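Local coordinates for protein Afp3 (Serratia entomophila, PDB 6RBN) that probably polymerises into the contractile sheath around the inner tube of the anti-feeding prophage, a phage-tail-like injection system, at residues D[162-174]-D[185-198]. Numbering follows the deposited sequence.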
ATOM      1  N   ASP D 162      63.542 -17.753 -54.090  1.00 93.72           N
ATOM      2  CA  ASP D 162      63.654 -18.457 -55.361  1.00 93.72           C
ATOM      3  C   ASP D 162      62.342 -18.349 -56.130  1.00 93.72           C
ATOM      4  O   ASP D 162      61.260 -18.300 -55.542  1.00 93.72           O
ATOM      5  CB  ASP D 162      64.018 -19.921 -55.123  1.00 93.72           C
ATOM      6  CG  ASP D 162      64.487 -20.631 -56.384  1.00 93.72           C
ATOM      7  OD1 ASP D 162      64.571 -19.993 -57.453  1.00 93.72           O
ATOM      8  OD2 ASP D 162      64.769 -21.843 -56.303  1.00 93.72           O
ATOM      9  N   GLU D 163      62.445 -18.312 -57.459  1.00 94.81           N
ATOM     10  CA  GLU D 163      61.264 -18.103 -58.288  1.00 94.81           C
ATOM     11  C   GLU D 163      60.571 -19.421 -58.612  1.00 94.81           C
ATOM     12  O   GLU D 163      59.341 -19.504 -58.555  1.00 94.81           O
ATOM     13  CB  GLU D 163      61.659 -17.372 -59.571  1.00 94.81           C
ATOM     14  CG  GLU D 163      60.503 -16.776 -60.366  1.00 94.81           C
ATOM     15  CD  GLU D 163      59.894 -17.735 -61.371  1.00 94.81           C
ATOM     16  OE1 GLU D 163      60.612 -18.642 -61.842  1.00 94.81           O
ATOM     17  OE2 GLU D 163      58.698 -17.575 -61.695  1.00 94.81           O
ATOM     18  N   THR D 164      61.337 -20.451 -58.969  1.00 93.71           N
ATOM     19  CA  THR D 164      60.754 -21.747 -59.285  1.00 93.71           C
ATOM     20  C   THR D 164      60.308 -22.507 -58.044  1.00 93.71           C
ATOM     21  O   THR D 164      59.538 -23.464 -58.166  1.00 93.71           O
ATOM     22  CB  THR D 164      61.751 -22.599 -60.066  1.00 93.71           C
ATOM     23  OG1 THR D 164      62.930 -22.796 -59.278  1.00 93.71           O
ATOM     24  CG2 THR D 164      62.127 -21.913 -61.368  1.00 93.71           C
ATOM     25  N   TYR D 165      60.786 -22.108 -56.865  1.00 91.00           N
ATOM     26  CA  TYR D 165      60.314 -22.707 -55.623  1.00 91.00           C
ATOM     27  C   TYR D 165      58.869 -22.314 -55.349  1.00 91.00           C
ATOM     28  O   TYR D 165      58.059 -23.150 -54.941  1.00 91.00           O
ATOM     29  CB  TYR D 165      61.213 -22.262 -54.472  1.00 91.00           C
ATOM     30  CG  TYR D 165      60.954 -22.908 -53.129  1.00 91.00           C
ATOM     31  CD1 TYR D 165      61.530 -24.124 -52.798  1.00 91.00           C
ATOM     32  CD2 TYR D 165      60.131 -22.302 -52.196  1.00 91.00           C
ATOM     33  CE1 TYR D 165      61.303 -24.707 -51.566  1.00 91.00           C
ATOM     34  CE2 TYR D 165      59.897 -22.872 -50.970  1.00 91.00           C
ATOM     35  CZ  TYR D 165      60.481 -24.072 -50.661  1.00 91.00           C
ATOM     36  OH  TYR D 165      60.236 -24.634 -49.433  1.00 91.00           O
ATOM     37  N   ARG D 166      58.533 -21.043 -55.574  1.00 89.38           N
ATOM     38  CA  ARG D 166      57.192 -20.557 -55.273  1.00 89.38           C
ATOM     39  C   ARG D 166      56.176 -21.047 -56.290  1.00 89.38           C
ATOM     40  O   ARG D 166      55.007 -21.257 -55.950  1.00 89.38           O
ATOM     41  CB  ARG D 166      57.194 -19.034 -55.219  1.00 89.38           C
ATOM     42  CG  ARG D 166      57.927 -18.474 -54.033  1.00 89.38           C
ATOM     43  CD  ARG D 166      58.009 -16.972 -54.121  1.00 89.38           C
ATOM     44  NE  ARG D 166      58.873 -16.574 -55.224  1.00 89.38           N
ATOM     45  CZ  ARG D 166      59.123 -15.318 -55.559  1.00 89.38           C
ATOM     46  NH1 ARG D 166      58.593 -14.333 -54.863  1.00 89.38           N
ATOM     47  NH2 ARG D 166      59.922 -15.045 -56.579  1.00 89.38           N
ATOM     48  N   THR D 167      56.598 -21.219 -57.547  1.00 89.62           N
ATOM     49  CA  THR D 167      55.709 -21.722 -58.586  1.00 89.62           C
ATOM     50  C   THR D 167      55.275 -23.159 -58.311  1.00 89.62           C
ATOM     51  O   THR D 167      54.123 -23.513 -58.582  1.00 89.62           O
ATOM     52  CB  THR D 167      56.407 -21.604 -59.944  1.00 89.62           C
ATOM     53  OG1 THR D 167      56.803 -20.242 -60.147  1.00 89.62           O
ATOM     54  CG2 THR D 167      55.492 -22.010 -61.086  1.00 89.62           C
ATOM     55  N   ALA D 168      56.155 -23.974 -57.729  1.00 89.37           N
ATOM     56  CA  ALA D 168      55.758 -25.310 -57.307  1.00 89.37           C
ATOM     57  C   ALA D 168      54.823 -25.267 -56.107  1.00 89.37           C
ATOM     58  O   ALA D 168      53.974 -26.151 -55.951  1.00 89.37           O
ATOM     59  CB  ALA D 168      56.994 -26.146 -56.985  1.00 89.37           C
ATOM     60  N   VAL D 169      54.957 -24.252 -55.253  1.00 87.96           N
ATOM     61  CA  VAL D 169      54.065 -24.120 -54.107  1.00 87.96           C
ATOM     62  C   VAL D 169      52.730 -23.517 -54.527  1.00 87.96           C
ATOM     63  O   VAL D 169      51.668 -23.979 -54.098  1.00 87.96           O
ATOM     64  CB  VAL D 169      54.755 -23.295 -53.004  1.00 87.96           C
ATOM     65  CG1 VAL D 169      53.810 -23.015 -51.854  1.00 87.96           C
ATOM     66  CG2 VAL D 169      55.975 -24.029 -52.492  1.00 87.96           C
ATOM     67  N   TYR D 170      52.758 -22.498 -55.394  1.00 87.26           N
ATOM     68  CA  TYR D 170      51.522 -21.836 -55.809  1.00 87.26           C
ATOM     69  C   TYR D 170      50.670 -22.738 -56.691  1.00 87.26           C
ATOM     70  O   TYR D 170      49.444 -22.595 -56.717  1.00 87.26           O
ATOM     71  CB  TYR D 170      51.831 -20.539 -56.557  1.00 87.26           C
ATOM     72  CG  TYR D 170      52.450 -19.441 -55.722  1.00 87.26           C
ATOM     73  CD1 TYR D 170      52.398 -19.471 -54.336  1.00 87.26           C
ATOM     74  CD2 TYR D 170      53.099 -18.375 -56.330  1.00 87.26           C
ATOM     75  CE1 TYR D 170      52.972 -18.470 -53.580  1.00 87.26           C
ATOM     76  CE2 TYR D 170      53.675 -17.369 -55.582  1.00 87.26           C
ATOM     77  CZ  TYR D 170      53.606 -17.423 -54.208  1.00 87.26           C
ATOM     78  OH  TYR D 170      54.176 -16.425 -53.455  1.00 87.26           O
ATOM     79  N   GLY D 171      51.294 -23.665 -57.419  1.00 88.44           N
ATOM     80  CA  GLY D 171      50.529 -24.616 -58.203  1.00 88.44           C
ATOM     81  C   GLY D 171      49.933 -25.728 -57.369  1.00 88.44           C
ATOM     82  O   GLY D 171      48.865 -26.248 -57.703  1.00 88.44           O
ATOM     83  N   ALA D 172      50.601 -26.106 -56.279  1.00 89.02           N
ATOM     84  CA  ALA D 172      50.077 -27.141 -55.400  1.00 89.02           C
ATOM     85  C   ALA D 172      48.938 -26.631 -54.530  1.00 89.02           C
ATOM     86  O   ALA D 172      48.110 -27.426 -54.074  1.00 89.02           O
ATOM     87  CB  ALA D 172      51.194 -27.699 -54.518  1.00 89.02           C
ATOM     88  N   LEU D 173      48.877 -25.325 -54.292  1.00 88.65           N
ATOM     89  CA  LEU D 173      47.851 -24.730 -53.449  1.00 88.65           C
ATOM     90  C   LEU D 173      46.719 -24.106 -54.243  1.00 88.65           C
ATOM     91  O   LEU D 173      45.774 -23.589 -53.642  1.00 88.65           O
ATOM     92  CB  LEU D 173      48.471 -23.669 -52.538  1.00 88.65           C
ATOM     93  CG  LEU D 173      49.508 -24.176 -51.542  1.00 88.65           C
ATOM     94  CD1 LEU D 173      50.093 -23.028 -50.744  1.00 88.65           C
ATOM     95  CD2 LEU D 173      48.896 -25.212 -50.635  1.00 88.65           C
ATOM     96  N   ALA D 174      46.788 -24.132 -55.572  1.00 89.82           N
ATOM     97  CA  ALA D 174      45.776 -23.467 -56.384  1.00 89.82           C
ATOM     98  C   ALA D 174      44.453 -24.220 -56.394  1.00 89.82           C
ATOM     99  O   ALA D 174      43.398 -23.606 -56.578  1.00 89.82           O
ATOM    100  CB  ALA D 174      46.285 -23.288 -57.813  1.00 89.82           C
ATOM    101  N   LEU D 185      45.618 -16.651 -50.559  1.00 77.45           N
ATOM    102  CA  LEU D 185      47.012 -16.729 -50.971  1.00 77.45           C
ATOM    103  C   LEU D 185      47.597 -15.337 -51.151  1.00 77.45           C
ATOM    104  O   LEU D 185      46.957 -14.451 -51.725  1.00 77.45           O
ATOM    105  CB  LEU D 185      47.134 -17.521 -52.271  1.00 77.45           C
ATOM    106  CG  LEU D 185      48.516 -17.716 -52.894  1.00 77.45           C
ATOM    107  CD1 LEU D 185      49.423 -18.491 -51.978  1.00 77.45           C
ATOM    108  CD2 LEU D 185      48.384 -18.425 -54.219  1.00 77.45           C
ATOM    109  N   LEU D 186      48.815 -15.146 -50.657  1.00 76.63           N
ATOM    110  CA  LEU D 186      49.563 -13.908 -50.847  1.00 76.63           C
ATOM    111  C   LEU D 186      50.736 -14.219 -51.771  1.00 76.63           C
ATOM    112  O   LEU D 186      51.830 -14.559 -51.321  1.00 76.63           O
ATOM    113  CB  LEU D 186      50.037 -13.335 -49.523  1.00 76.63           C
ATOM    114  CG  LEU D 186      48.952 -12.856 -48.569  1.00 76.63           C
ATOM    115  CD1 LEU D 186      49.559 -12.393 -47.264  1.00 76.63           C
ATOM    116  CD2 LEU D 186      48.163 -11.750 -49.219  1.00 76.63           C
ATOM    117  N   ALA D 187      50.499 -14.094 -53.070  1.00 79.45           N
ATOM    118  CA  ALA D 187      51.517 -14.386 -54.062  1.00 79.45           C
ATOM    119  C   ALA D 187      52.427 -13.181 -54.262  1.00 79.45           C
ATOM    120  O   ALA D 187      52.187 -12.091 -53.741  1.00 79.45           O
ATOM    121  CB  ALA D 187      50.873 -14.800 -55.384  1.00 79.45           C
ATOM    122  N   ASP D 188      53.487 -13.391 -55.035  1.00 86.14           N
ATOM    123  CA  ASP D 188      54.489 -12.365 -55.280  1.00 86.14           C
ATOM    124  C   ASP D 188      54.809 -12.321 -56.762  1.00 86.14           C
ATOM    125  O   ASP D 188      55.114 -13.353 -57.363  1.00 86.14           O
ATOM    126  CB  ASP D 188      55.760 -12.644 -54.486  1.00 86.14           C
ATOM    127  CG  ASP D 188      55.567 -12.458 -53.014  1.00 86.14           C
ATOM    128  OD1 ASP D 188      54.812 -11.549 -52.622  1.00 86.14           O
ATOM    129  OD2 ASP D 188      56.129 -13.251 -52.234  1.00 86.14           O
ATOM    130  N   SER D 189      54.749 -11.130 -57.340  1.00 88.75           N
ATOM    131  CA  SER D 189      55.086 -10.988 -58.742  1.00 88.75           C
ATOM    132  C   SER D 189      56.595 -11.076 -58.928  1.00 88.75           C
ATOM    133  O   SER D 189      57.379 -10.874 -57.998  1.00 88.75           O
ATOM    134  CB  SER D 189      54.559  -9.664 -59.286  1.00 88.75           C
ATOM    135  OG  SER D 189      54.868  -9.536 -60.659  1.00 88.75           O
ATOM    136  N   VAL D 190      56.999 -11.391 -60.151  1.00 91.98           N
ATOM    137  CA  VAL D 190      58.409 -11.539 -60.488  1.00 91.98           C
ATOM    138  C   VAL D 190      58.923 -10.332 -61.254  1.00 91.98           C
ATOM    139  O   VAL D 190      59.946  -9.749 -60.896  1.00 91.98           O
ATOM    140  CB  VAL D 190      58.624 -12.844 -61.283  1.00 91.98           C
ATOM    141  CG1 VAL D 190      60.094 -13.029 -61.606  1.00 91.98           C
ATOM    142  CG2 VAL D 190      58.075 -14.017 -60.507  1.00 91.98           C
ATOM    143  N   ASN D 191      58.218  -9.939 -62.315  1.00 93.44           N
ATOM    144  CA  ASN D 191      58.591  -8.750 -63.069  1.00 93.44           C
ATOM    145  C   ASN D 191      57.389  -7.866 -63.391  1.00 93.44           C
ATOM    146  O   ASN D 191      57.483  -7.006 -64.273  1.00 93.44           O
ATOM    147  CB  ASN D 191      59.344  -9.135 -64.351  1.00 93.44           C
ATOM    148  CG  ASN D 191      58.579 -10.127 -65.216  1.00 93.44           C
ATOM    149  OD1 ASN D 191      57.451 -10.504 -64.914  1.00 93.44           O
ATOM    150  ND2 ASN D 191      59.205 -10.553 -66.307  1.00 93.44           N
ATOM    151  N   GLY D 192      56.264  -8.051 -62.704  1.00 91.31           N
ATOM    152  CA  GLY D 192      55.139  -7.156 -62.879  1.00 91.31           C
ATOM    153  C   GLY D 192      53.880  -7.829 -63.378  1.00 91.31           C
ATOM    154  O   GLY D 192      53.038  -7.184 -64.008  1.00 91.31           O
ATOM    155  N   ASP D 193      53.732  -9.123 -63.102  1.00 94.85           N
ATOM    156  CA  ASP D 193      52.544  -9.847 -63.525  1.00 94.85           C
ATOM    157  C   ASP D 193      52.270 -10.985 -62.555  1.00 94.85           C
ATOM    158  O   ASP D 193      53.116 -11.340 -61.731  1.00 94.85           O
ATOM    159  CB  ASP D 193      52.682 -10.357 -64.967  1.00 94.85           C
ATOM    160  CG  ASP D 193      53.930 -11.193 -65.183  1.00 94.85           C
ATOM    161  OD1 ASP D 193      54.763 -11.314 -64.262  1.00 94.85           O
ATOM    162  OD2 ASP D 193      54.080 -11.739 -66.297  1.00 94.85           O
ATOM    163  N   ALA D 194      51.069 -11.546 -62.662  1.00 94.60           N
ATOM    164  CA  ALA D 194      50.670 -12.655 -61.813  1.00 94.60           C
ATOM    165  C   ALA D 194      51.494 -13.900 -62.145  1.00 94.60           C
ATOM    166  O   ALA D 194      51.883 -14.103 -63.295  1.00 94.60           O
ATOM    167  CB  ALA D 194      49.184 -12.947 -61.996  1.00 94.60           C
ATOM    168  N   PRO D 195      51.771 -14.758 -61.147  1.00 97.50           N
ATOM    169  CA  PRO D 195      52.623 -15.932 -61.404  1.00 97.50           C
ATOM    170  C   PRO D 195      51.956 -17.070 -62.169  1.00 97.50           C
ATOM    171  O   PRO D 195      52.552 -18.144 -62.299  1.00 97.50           O
ATOM    172  CB  PRO D 195      53.022 -16.381 -59.994  1.00 97.50           C
ATOM    173  CG  PRO D 195      51.943 -15.881 -59.120  1.00 97.50           C
ATOM    174  CD  PRO D 195      51.509 -14.581 -59.708  1.00 97.50           C
ATOM    175  N   SER D 196      50.708 -16.870 -62.612  1.00 97.51           N
ATOM    176  CA  SER D 196      49.975 -17.651 -63.617  1.00 97.51           C
ATOM    177  C   SER D 196      49.540 -19.032 -63.137  1.00 97.51           C
ATOM    178  O   SER D 196      48.801 -19.724 -63.843  1.00 97.51           O
ATOM    179  CB  SER D 196      50.776 -17.799 -64.919  1.00 97.51           C
ATOM    180  OG  SER D 196      51.876 -18.683 -64.771  1.00 97.51           O
ATOM    181  N   ALA D 197      49.970 -19.445 -61.946  1.00 93.93           N
ATOM    182  CA  ALA D 197      49.369 -20.618 -61.326  1.00 93.93           C
ATOM    183  C   ALA D 197      48.036 -20.252 -60.701  1.00 93.93           C
ATOM    184  O   ALA D 197      47.137 -21.092 -60.589  1.00 93.93           O
ATOM    185  CB  ALA D 197      50.316 -21.209 -60.285  1.00 93.93           C
ATOM    186  N   VAL D 198      47.897 -18.997 -60.291  1.00 90.53           N
ATOM    187  CA  VAL D 198      46.658 -18.461 -59.750  1.00 90.53           C
ATOM    188  C   VAL D 198      46.268 -17.210 -60.535  1.00 90.53           C
ATOM    189  O   VAL D 198      46.666 -16.085 -60.207  1.00 90.53           O
ATOM    190  CB  VAL D 198      46.804 -18.214 -58.237  1.00 90.53           C
ATOM    191  CG1 VAL D 198      46.637 -19.521 -57.493  1.00 90.53           C
ATOM    192  CG2 VAL D 198      48.201 -17.683 -57.909  1.00 90.53           C
TER
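With CG beside the backbone N and anti to the carbonyl carbon (chi1 -67°), Tyr170 reaches from helix 163-172 in between strand 185-188 and the returning loop at Pro195 and Ala197; Arg166, one turn earlier, leaves in the same sense but bends at chi3 (-68°), which turns its guanidinium to Asp188. The flat ring suits this interface: Leu185 CD1 lies 3.9 Å from Tyr170 CE1, Ala187 CB makes an off-centre CH-pi contact 4.2 Å from the ring centroid, Pro195 CG meets Tyr170 CD2, and Tyr170 OH is 3.4 Å from Ala187 CA. Arg166 NH1 forms a long salt bridge with Asp188 OD2 (3.8 Å), which lies at the guanidinium's edge, in its plane, though the carboxylate plane is turned by 50°. Arg166 NE also donates to Asp162 O (3.0 Å), steadying the side chain, while Asp188 OD1 is held by Ser271. Around the helix's C-terminal end small residues permit close approach: Ala197 CB packs on Gly171 N (3.9 Å), and Ala174 CB on Val198 CG1. Glu163 CG rests on Val190 CG2 at the more exposed border. The helix runs roughly antiparallel to strand 185-188, which pairs in parallel with strand 204-207; Leu186 faces away from helix 163-172 and touches helix 271-284, and Leu173 packs against helix 143-149.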